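Local coordinates for protein exopolygalacturonate lyase (Vibrio vulnificus, PDB 5A29) that probably cleaves polygalacturonate, the backbone of pectin, by metal-assisted beta-elimination, as a family 2 polysaccharide lyase that carries a bound manganese ion, at residues K206-P211 and A260-Y265; R175-F180 and Y245-L250; F164-D169 and W249-A254. All blocks are in the same frame, centred on the assembly; numbering follows the deposited sequence.

Interaction 1: residues K206-P211 and A260-Y265. With EDO (1,2-ethanediol), chain N.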
# COMPACT_ATOMS: atom_id res chain seq x y z
N LYS A 206 -16.47 22.71 0.38
CA LYS A 206 -16.91 22.65 -1.02
C LYS A 206 -15.76 22.34 -1.97
O LYS A 206 -15.90 22.53 -3.19
CB LYS A 206 -17.55 23.99 -1.42
CG LYS A 206 -18.71 24.31 -0.45
CD LYS A 206 -19.46 25.59 -0.80
CE LYS A 206 -20.63 25.30 -1.72
NZ LYS A 206 -20.20 25.30 -3.16
N VAL A 207 -14.66 21.82 -1.40
CA VAL A 207 -13.49 21.34 -2.19
C VAL A 207 -13.87 20.58 -3.47
O VAL A 207 -13.31 20.89 -4.53
CB VAL A 207 -12.44 20.61 -1.31
CG1 VAL A 207 -13.02 19.28 -0.74
CG2 VAL A 207 -11.10 20.44 -2.04
N PHE A 208 -14.79 19.62 -3.45
CA PHE A 208 -15.03 18.79 -4.65
C PHE A 208 -16.01 19.47 -5.64
O PHE A 208 -16.35 18.92 -6.70
CB PHE A 208 -15.53 17.42 -4.28
CG PHE A 208 -14.47 16.56 -3.62
CD1 PHE A 208 -13.36 16.13 -4.36
CD2 PHE A 208 -14.60 16.17 -2.27
CE1 PHE A 208 -12.40 15.29 -3.77
CE2 PHE A 208 -13.60 15.38 -1.65
CZ PHE A 208 -12.50 14.95 -2.42
N HIS A 209 -16.53 20.62 -5.23
CA HIS A 209 -17.44 21.39 -6.13
C HIS A 209 -16.68 22.17 -7.26
O HIS A 209 -17.31 22.60 -8.25
CB HIS A 209 -18.29 22.40 -5.32
CG HIS A 209 -19.16 21.76 -4.26
ND1 HIS A 209 -20.29 22.38 -3.77
CD2 HIS A 209 -19.04 20.60 -3.57
CE1 HIS A 209 -20.83 21.63 -2.81
NE2 HIS A 209 -20.08 20.55 -2.67
N ARG A 210 -15.37 22.36 -7.14
CA ARG A 210 -14.58 22.82 -8.33
C ARG A 210 -14.86 22.02 -9.60
O ARG A 210 -15.00 20.78 -9.58
CB ARG A 210 -13.07 22.89 -8.09
CG ARG A 210 -12.71 23.43 -6.73
CD ARG A 210 -11.25 23.14 -6.38
NE ARG A 210 -10.79 23.91 -5.20
CZ ARG A 210 -10.18 25.09 -5.32
NH1 ARG A 210 -9.99 25.61 -6.53
NH2 ARG A 210 -9.77 25.77 -4.26
N PRO A 211 -15.00 22.73 -10.73
CA PRO A 211 -15.32 22.05 -11.97
C PRO A 211 -14.07 21.27 -12.47
O PRO A 211 -12.94 21.72 -12.29
CB PRO A 211 -15.64 23.22 -12.95
CG PRO A 211 -14.90 24.40 -12.36
CD PRO A 211 -15.06 24.22 -10.88
N ALA A 260 -16.71 11.77 -6.79
CA ALA A 260 -16.49 10.71 -7.74
C ALA A 260 -15.95 11.29 -9.06
O ALA A 260 -15.09 10.68 -9.73
CB ALA A 260 -17.75 9.89 -8.01
N ALA A 261 -16.51 12.43 -9.50
CA ALA A 261 -15.95 13.08 -10.70
C ALA A 261 -14.42 13.43 -10.56
O ALA A 261 -13.66 13.29 -11.53
CB ALA A 261 -16.82 14.36 -11.12
N TRP A 262 -13.98 13.92 -9.40
CA TRP A 262 -12.56 14.33 -9.21
C TRP A 262 -11.69 13.06 -9.08
O TRP A 262 -10.61 13.00 -9.65
CB TRP A 262 -12.43 15.11 -7.93
CG TRP A 262 -12.57 16.58 -8.27
CD1 TRP A 262 -13.68 17.39 -8.06
CD2 TRP A 262 -11.62 17.36 -8.98
NE1 TRP A 262 -13.43 18.65 -8.56
CE2 TRP A 262 -12.18 18.68 -9.14
CE3 TRP A 262 -10.35 17.09 -9.52
CZ2 TRP A 262 -11.51 19.72 -9.82
CZ3 TRP A 262 -9.66 18.13 -10.20
CH2 TRP A 262 -10.26 19.44 -10.33
N GLY A 263 -12.22 12.05 -8.40
CA GLY A 263 -11.52 10.71 -8.41
C GLY A 263 -11.36 10.16 -9.81
O GLY A 263 -10.25 9.67 -10.21
N GLN A 264 -12.44 10.23 -10.62
CA GLN A 264 -12.38 9.77 -11.97
C GLN A 264 -11.35 10.60 -12.81
O GLN A 264 -10.60 10.03 -13.60
CB GLN A 264 -13.76 9.84 -12.65
CG GLN A 264 -13.76 9.39 -14.08
CD GLN A 264 -15.12 9.60 -14.74
OE1 GLN A 264 -15.66 10.70 -14.75
NE2 GLN A 264 -15.65 8.55 -15.32
N TYR A 265 -11.37 11.91 -12.65
CA TYR A 265 -10.44 12.77 -13.47
C TYR A 265 -8.99 12.35 -13.17
O TYR A 265 -8.16 12.15 -14.06
CB TYR A 265 -10.66 14.23 -13.10
CG TYR A 265 -9.63 15.15 -13.74
CD1 TYR A 265 -9.73 15.49 -15.11
CD2 TYR A 265 -8.52 15.57 -13.02
CE1 TYR A 265 -8.76 16.30 -15.73
CE2 TYR A 265 -7.53 16.36 -13.62
CZ TYR A 265 -7.67 16.74 -14.98
OH TYR A 265 -6.68 17.56 -15.58
C1 EDO N . -16.88 18.58 -10.11
O1 EDO N . -17.70 19.15 -9.09
C2 EDO N . -17.79 18.19 -11.27
O2 EDO N . -18.74 17.28 -10.76
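Trp-262, on the alpha-helix 259-272, docks on the short 3-10 turn 207-209 and the loop residues that follow it. This joins a long connecting loop to a helix of the lyase, whose family folds as an (alpha/alpha) toroid.

A hydrogen bond joins the segments. Trp-262 NE1 donates to Arg-210 O at 2.8 Å. The bond is bent, with an N-H...O angle of 144°, and the donor stands above the carbonyl plane, 35° out of it. It gives the buried indole N-H a backbone partner and holds the ring against the loop.

Apolar contacts lie around it. The Phe-208 ring turns its edge to the start of the Trp-262 side chain, with Phe-208 CD1 3.8 Å from Trp-262 CB. The two ring planes are inclined obliquely, at 48°. On the six-membered ring, Trp-262 CZ2 lies 3.9 Å from Arg-210 CB. Trp-188 adds an edge-to-face partner for Trp-262 and a cation-pi partner for Arg-210.

A 1,2-ethanediol molecule, probably from the crystallisation liquor, sits beside the junction. Its O1 donates a hydrogen bond to Phe-208 O at 2.8 Å, and its O2 lies 3.5 Å from Ala-261 CB.

Interaction 2: residues R175-F180 and Y245-L250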
# COMPACT_ATOMS: atom_id res chain seq x y z
N ARG A 175 -15.22 15.03 6.66
CA ARG A 175 -14.28 16.14 6.77
C ARG A 175 -12.82 15.74 6.50
O ARG A 175 -12.04 16.50 5.89
CB ARG A 175 -14.34 16.88 8.11
CG ARG A 175 -15.70 17.58 8.36
CD ARG A 175 -15.77 18.12 9.79
NE ARG A 175 -14.49 18.70 10.28
CZ ARG A 175 -14.07 19.94 10.07
NH1 ARG A 175 -14.82 20.80 9.37
NH2 ARG A 175 -12.91 20.34 10.57
N TYR A 176 -12.44 14.57 6.97
CA TYR A 176 -11.08 14.09 6.71
C TYR A 176 -10.77 14.00 5.19
O TYR A 176 -9.75 14.52 4.75
CB TYR A 176 -10.79 12.73 7.39
CG TYR A 176 -9.42 12.27 6.98
CD1 TYR A 176 -8.30 12.89 7.50
CD2 TYR A 176 -9.26 11.29 6.00
CE1 TYR A 176 -7.05 12.56 7.08
CE2 TYR A 176 -7.99 10.94 5.53
CZ TYR A 176 -6.91 11.59 6.07
OH TYR A 176 -5.67 11.25 5.68
N ILE A 177 -11.60 13.28 4.44
CA ILE A 177 -11.37 13.11 3.00
C ILE A 177 -11.30 14.48 2.28
O ILE A 177 -10.43 14.71 1.42
CB ILE A 177 -12.46 12.20 2.39
CG1 ILE A 177 -12.29 10.76 2.94
CG2 ILE A 177 -12.47 12.19 0.86
CD1 ILE A 177 -13.49 9.88 2.60
N LYS A 178 -12.22 15.39 2.62
CA LYS A 178 -12.21 16.76 2.03
C LYS A 178 -10.97 17.54 2.45
O LYS A 178 -10.35 18.20 1.62
CB LYS A 178 -13.52 17.50 2.45
CG LYS A 178 -14.75 16.92 1.75
CD LYS A 178 -16.01 17.73 2.20
CE LYS A 178 -17.24 17.23 1.47
NZ LYS A 178 -18.46 17.97 1.90
N ALA A 179 -10.50 17.34 3.68
CA ALA A 179 -9.30 18.02 4.17
C ALA A 179 -8.07 17.43 3.54
O ALA A 179 -7.11 18.14 3.26
CB ALA A 179 -9.19 17.93 5.70
N PHE A 180 -8.10 16.12 3.27
CA PHE A 180 -6.89 15.43 2.68
C PHE A 180 -6.68 16.05 1.26
O PHE A 180 -5.60 16.47 0.88
CB PHE A 180 -7.29 13.91 2.62
CG PHE A 180 -6.25 13.00 1.98
CD1 PHE A 180 -4.90 13.31 2.01
CD2 PHE A 180 -6.65 11.81 1.43
CE1 PHE A 180 -3.92 12.42 1.47
CE2 PHE A 180 -5.72 10.91 0.87
CZ PHE A 180 -4.35 11.24 0.85
N TYR A 245 -13.34 8.36 -4.02
CA TYR A 245 -14.37 7.40 -4.38
C TYR A 245 -15.09 6.79 -3.16
O TYR A 245 -16.27 6.44 -3.24
CB TYR A 245 -13.78 6.32 -5.23
CG TYR A 245 -13.80 6.59 -6.71
CD1 TYR A 245 -14.99 6.50 -7.44
CD2 TYR A 245 -12.60 6.91 -7.40
CE1 TYR A 245 -15.02 6.69 -8.82
CE2 TYR A 245 -12.62 7.09 -8.80
CZ TYR A 245 -13.83 6.97 -9.50
OH TYR A 245 -13.88 7.10 -10.88
N GLN A 246 -14.37 6.67 -2.05
CA GLN A 246 -15.04 6.18 -0.80
C GLN A 246 -15.97 7.28 -0.23
O GLN A 246 -17.05 6.99 0.30
CB GLN A 246 -14.00 5.78 0.27
CG GLN A 246 -13.20 4.55 -0.11
CD GLN A 246 -14.10 3.45 -0.66
OE1 GLN A 246 -14.87 2.87 0.10
NE2 GLN A 246 -14.07 3.23 -1.97
N LEU A 247 -15.61 8.52 -0.39
CA LEU A 247 -16.58 9.58 0.01
C LEU A 247 -17.88 9.45 -0.80
O LEU A 247 -19.01 9.44 -0.21
CB LEU A 247 -15.93 10.98 -0.06
CG LEU A 247 -16.88 12.20 0.14
CD1 LEU A 247 -17.47 12.25 1.54
CD2 LEU A 247 -16.14 13.52 -0.13
N ASP A 248 -17.76 9.30 -2.11
CA ASP A 248 -18.94 9.15 -2.95
C ASP A 248 -19.72 7.93 -2.52
O ASP A 248 -20.95 7.91 -2.59
CB ASP A 248 -18.56 8.94 -4.43
CG ASP A 248 -19.79 8.64 -5.32
OD1 ASP A 248 -20.49 9.60 -5.65
OD2 ASP A 248 -20.03 7.50 -5.75
N TRP A 249 -19.02 6.83 -2.26
CA TRP A 249 -19.69 5.60 -1.92
C TRP A 249 -20.42 5.67 -0.57
O TRP A 249 -21.50 5.07 -0.44
CB TRP A 249 -18.66 4.43 -1.86
CG TRP A 249 -19.26 3.08 -1.54
CD1 TRP A 249 -19.14 2.37 -0.35
CD2 TRP A 249 -20.05 2.29 -2.39
NE1 TRP A 249 -19.79 1.18 -0.46
CE2 TRP A 249 -20.39 1.11 -1.68
CE3 TRP A 249 -20.51 2.43 -3.70
CZ2 TRP A 249 -21.14 0.09 -2.26
CZ3 TRP A 249 -21.25 1.42 -4.26
CH2 TRP A 249 -21.58 0.27 -3.53
N LEU A 250 -19.80 6.30 0.42
CA LEU A 250 -20.23 6.22 1.81
C LEU A 250 -21.26 7.27 2.21
O LEU A 250 -22.21 6.97 2.98
CB LEU A 250 -19.04 6.29 2.79
CG LEU A 250 -18.12 5.04 2.61
CD1 LEU A 250 -16.78 5.34 3.28
CD2 LEU A 250 -18.76 3.78 3.23
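A helix-helix interface in the alpha-helical body of the lyase brings Ile-177 of helix 170-184 against Leu-247 of helix 234-250. The CA atoms of Ile-177 and Leu-247 are 7.0 Å apart. The contact is buried and wholly apolar.

Ile-177 points toward the other helix and touches with two branches. Its CD1 lies 3.8 Å from Leu-247 CB, and its CG2 is at the same distance from that atom. The CB of Leu-247 is thus held in the fork of the isoleucine. A chi1 of -68° sets CG1 of Ile-177 beside the backbone N and turns both branches to Leu-247. An extended chi2 (169°) carries CD1 outward.

Leu-247 also points across. A chi1 of 172° directs its CG away from the backbone N, and its CD2 branch reaches past Ile-177 to Lys-178. There the aliphatic part of the lysine serves as an apolar wall. The lysine chain is extended beyond CG and runs at about a right angle to the leucine.

The charged end of Lys-178 is buried but well supplied with partners. NZ forms a salt bridge with Glu-174 and hydrogen bonds to the backbone O of Asp-205 and of Asn-255. These bonds probably stabilise its positive charge. Along the lysine chain, Lys-178 CG is 4.1 Å and Lys-178 CE 4.2 Å from Leu-247 CD2.

Interaction 3: residues F164-D169 and W249-A254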
# COMPACT_ATOMS: atom_id res chain seq x y z
N PHE A 164 -15.10 1.72 7.81
CA PHE A 164 -15.30 1.48 9.24
C PHE A 164 -15.18 2.83 9.93
O PHE A 164 -15.92 3.17 10.89
CB PHE A 164 -14.21 0.51 9.78
CG PHE A 164 -14.28 0.34 11.26
CD1 PHE A 164 -15.28 -0.50 11.81
CD2 PHE A 164 -13.38 0.99 12.08
CE1 PHE A 164 -15.42 -0.63 13.20
CE2 PHE A 164 -13.48 0.85 13.47
CZ PHE A 164 -14.53 0.06 14.03
N LEU A 165 -14.25 3.65 9.48
CA LEU A 165 -14.09 4.98 10.11
C LEU A 165 -15.44 5.76 9.94
O LEU A 165 -15.89 6.48 10.87
CB LEU A 165 -12.95 5.81 9.47
CG LEU A 165 -11.54 5.20 9.53
CD1 LEU A 165 -10.53 6.01 8.71
CD2 LEU A 165 -11.03 4.98 10.97
N TYR A 166 -16.06 5.60 8.77
CA TYR A 166 -17.33 6.27 8.45
C TYR A 166 -18.43 5.74 9.40
O TYR A 166 -19.28 6.48 9.89
CB TYR A 166 -17.72 5.99 6.99
CG TYR A 166 -18.87 6.89 6.56
CD1 TYR A 166 -18.63 8.20 6.17
CD2 TYR A 166 -20.18 6.43 6.58
CE1 TYR A 166 -19.69 9.04 5.82
CE2 TYR A 166 -21.25 7.26 6.26
CZ TYR A 166 -20.98 8.57 5.91
OH TYR A 166 -22.04 9.40 5.55
N HIS A 167 -18.47 4.44 9.57
CA HIS A 167 -19.31 3.81 10.57
C HIS A 167 -19.15 4.39 11.96
O HIS A 167 -20.15 4.59 12.63
CB HIS A 167 -19.10 2.27 10.55
CG HIS A 167 -19.72 1.55 11.71
ND1 HIS A 167 -21.03 1.12 11.70
CD2 HIS A 167 -19.19 1.11 12.88
CE1 HIS A 167 -21.29 0.47 12.83
NE2 HIS A 167 -20.19 0.45 13.57
N VAL A 168 -17.94 4.67 12.43
CA VAL A 168 -17.73 5.17 13.78
C VAL A 168 -18.09 6.67 13.85
O VAL A 168 -18.80 7.07 14.77
CB VAL A 168 -16.31 4.91 14.29
CG1 VAL A 168 -16.06 5.59 15.63
CG2 VAL A 168 -16.04 3.41 14.40
N ASP A 169 -17.68 7.47 12.85
CA ASP A 169 -17.93 8.91 12.90
C ASP A 169 -18.03 9.51 11.49
O ASP A 169 -17.00 9.92 10.94
CB ASP A 169 -16.80 9.55 13.68
CG ASP A 169 -17.02 11.03 13.95
OD1 ASP A 169 -17.86 11.67 13.25
OD2 ASP A 169 -16.28 11.55 14.82
N TRP A 249 -19.02 6.83 -2.26
CA TRP A 249 -19.69 5.60 -1.92
C TRP A 249 -20.42 5.67 -0.57
O TRP A 249 -21.50 5.07 -0.44
CB TRP A 249 -18.66 4.43 -1.86
CG TRP A 249 -19.26 3.08 -1.54
CD1 TRP A 249 -19.14 2.37 -0.35
CD2 TRP A 249 -20.05 2.29 -2.39
NE1 TRP A 249 -19.79 1.18 -0.46
CE2 TRP A 249 -20.39 1.11 -1.68
CE3 TRP A 249 -20.51 2.43 -3.70
CZ2 TRP A 249 -21.14 0.09 -2.26
CZ3 TRP A 249 -21.25 1.42 -4.26
CH2 TRP A 249 -21.58 0.27 -3.53
N LEU A 250 -19.80 6.30 0.42
CA LEU A 250 -20.23 6.22 1.81
C LEU A 250 -21.26 7.27 2.21
O LEU A 250 -22.21 6.97 2.98
CB LEU A 250 -19.04 6.29 2.79
CG LEU A 250 -18.12 5.04 2.61
CD1 LEU A 250 -16.78 5.34 3.28
CD2 LEU A 250 -18.76 3.78 3.23
N ALA A 251 -21.10 8.46 1.65
CA ALA A 251 -21.81 9.66 2.20
C ALA A 251 -23.03 9.99 1.35
O ALA A 251 -23.10 9.56 0.21
CB ALA A 251 -20.85 10.84 2.34
N PRO A 252 -24.05 10.71 1.94
CA PRO A 252 -25.16 11.29 1.14
C PRO A 252 -24.68 12.11 -0.08
O PRO A 252 -23.60 12.71 -0.06
CB PRO A 252 -25.88 12.22 2.14
CG PRO A 252 -25.54 11.62 3.49
CD PRO A 252 -24.10 11.18 3.34
N SER A 253 -25.53 12.15 -1.12
CA SER A 253 -25.29 12.90 -2.35
C SER A 253 -24.75 14.26 -2.16
O SER A 253 -23.83 14.64 -2.85
CB SER A 253 -26.58 13.06 -3.14
OG SER A 253 -26.81 11.90 -3.89
N ALA A 254 -25.37 15.05 -1.29
CA ALA A 254 -25.04 16.47 -1.22
C ALA A 254 -23.68 16.64 -0.62
O ALA A 254 -22.90 17.53 -1.02
CB ALA A 254 -26.08 17.23 -0.41
O HOH W 1 -24.67 8.12 4.33
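Tyr-166 lays one face of its ring on Leu-250. Leu-250 CB stands over the centre of that face, 3.8 Å from the ring centroid and only 11° off the ring normal. This is a CH-pi contact. The leucine chain then runs back along the tyrosine, and its CD1 comes 3.9 Å from Tyr-166 CB.

Further out on the ring, Tyr-166 CE2 is 3.4 Å from Leu-250 O. The hydroxyl end reaches the backbone beyond the helix. Tyr-166 OH lies 3.4 Å from Ala-251 CA and 3.5 Å from Pro-252 CD. A water bridges the two segments. It donates to Leu-250 O at 3.0 Å and pairs with Tyr-166 OH at 3.2 Å.

The tyrosine comes from the short helix 162-168 and meets the C-terminal end of helix 234-250, where Ala-251 leaves helical geometry. The contact is therefore helix against a helix end and the turn after it, at the surface of the (alpha/alpha) toroid characteristic of this family. A chi1 of -169° swings the Tyr-166 ring away from the backbone N and across to that end.

Thr-173 of helix 170-184 touches both Tyr-166 and Leu-165. Asp-169 closes the helix of Tyr-166 and stands at the N-cap of the next one, where its OD1 accepts a hydrogen bond from Ala-172 N.

Overall arrangement
From the N terminus, helix 162-168 comes first and leads directly into helix 170-184. The long loop with 206-211 follows, then helix 234-250, helix 253-256 and helix 259-272. Interaction 3 closes the widest loop, from 164-169 to 249-254. Interaction 2 starts later, at 175-180, and ends on the same stretch, at 245-250; the two share Trp-249 and Leu-250, and their centres are about 8 Å apart. Interaction 1, from 206-211 to 260-265, crosses both. It touches interaction 2, where Phe-208 CE2 is 3.5 Å from Leu-247 CD2. Together they tie two consecutive helices and the loop after them to helix 234-250, the turn that follows it and helix 259-272, all on one side of the chain's centre.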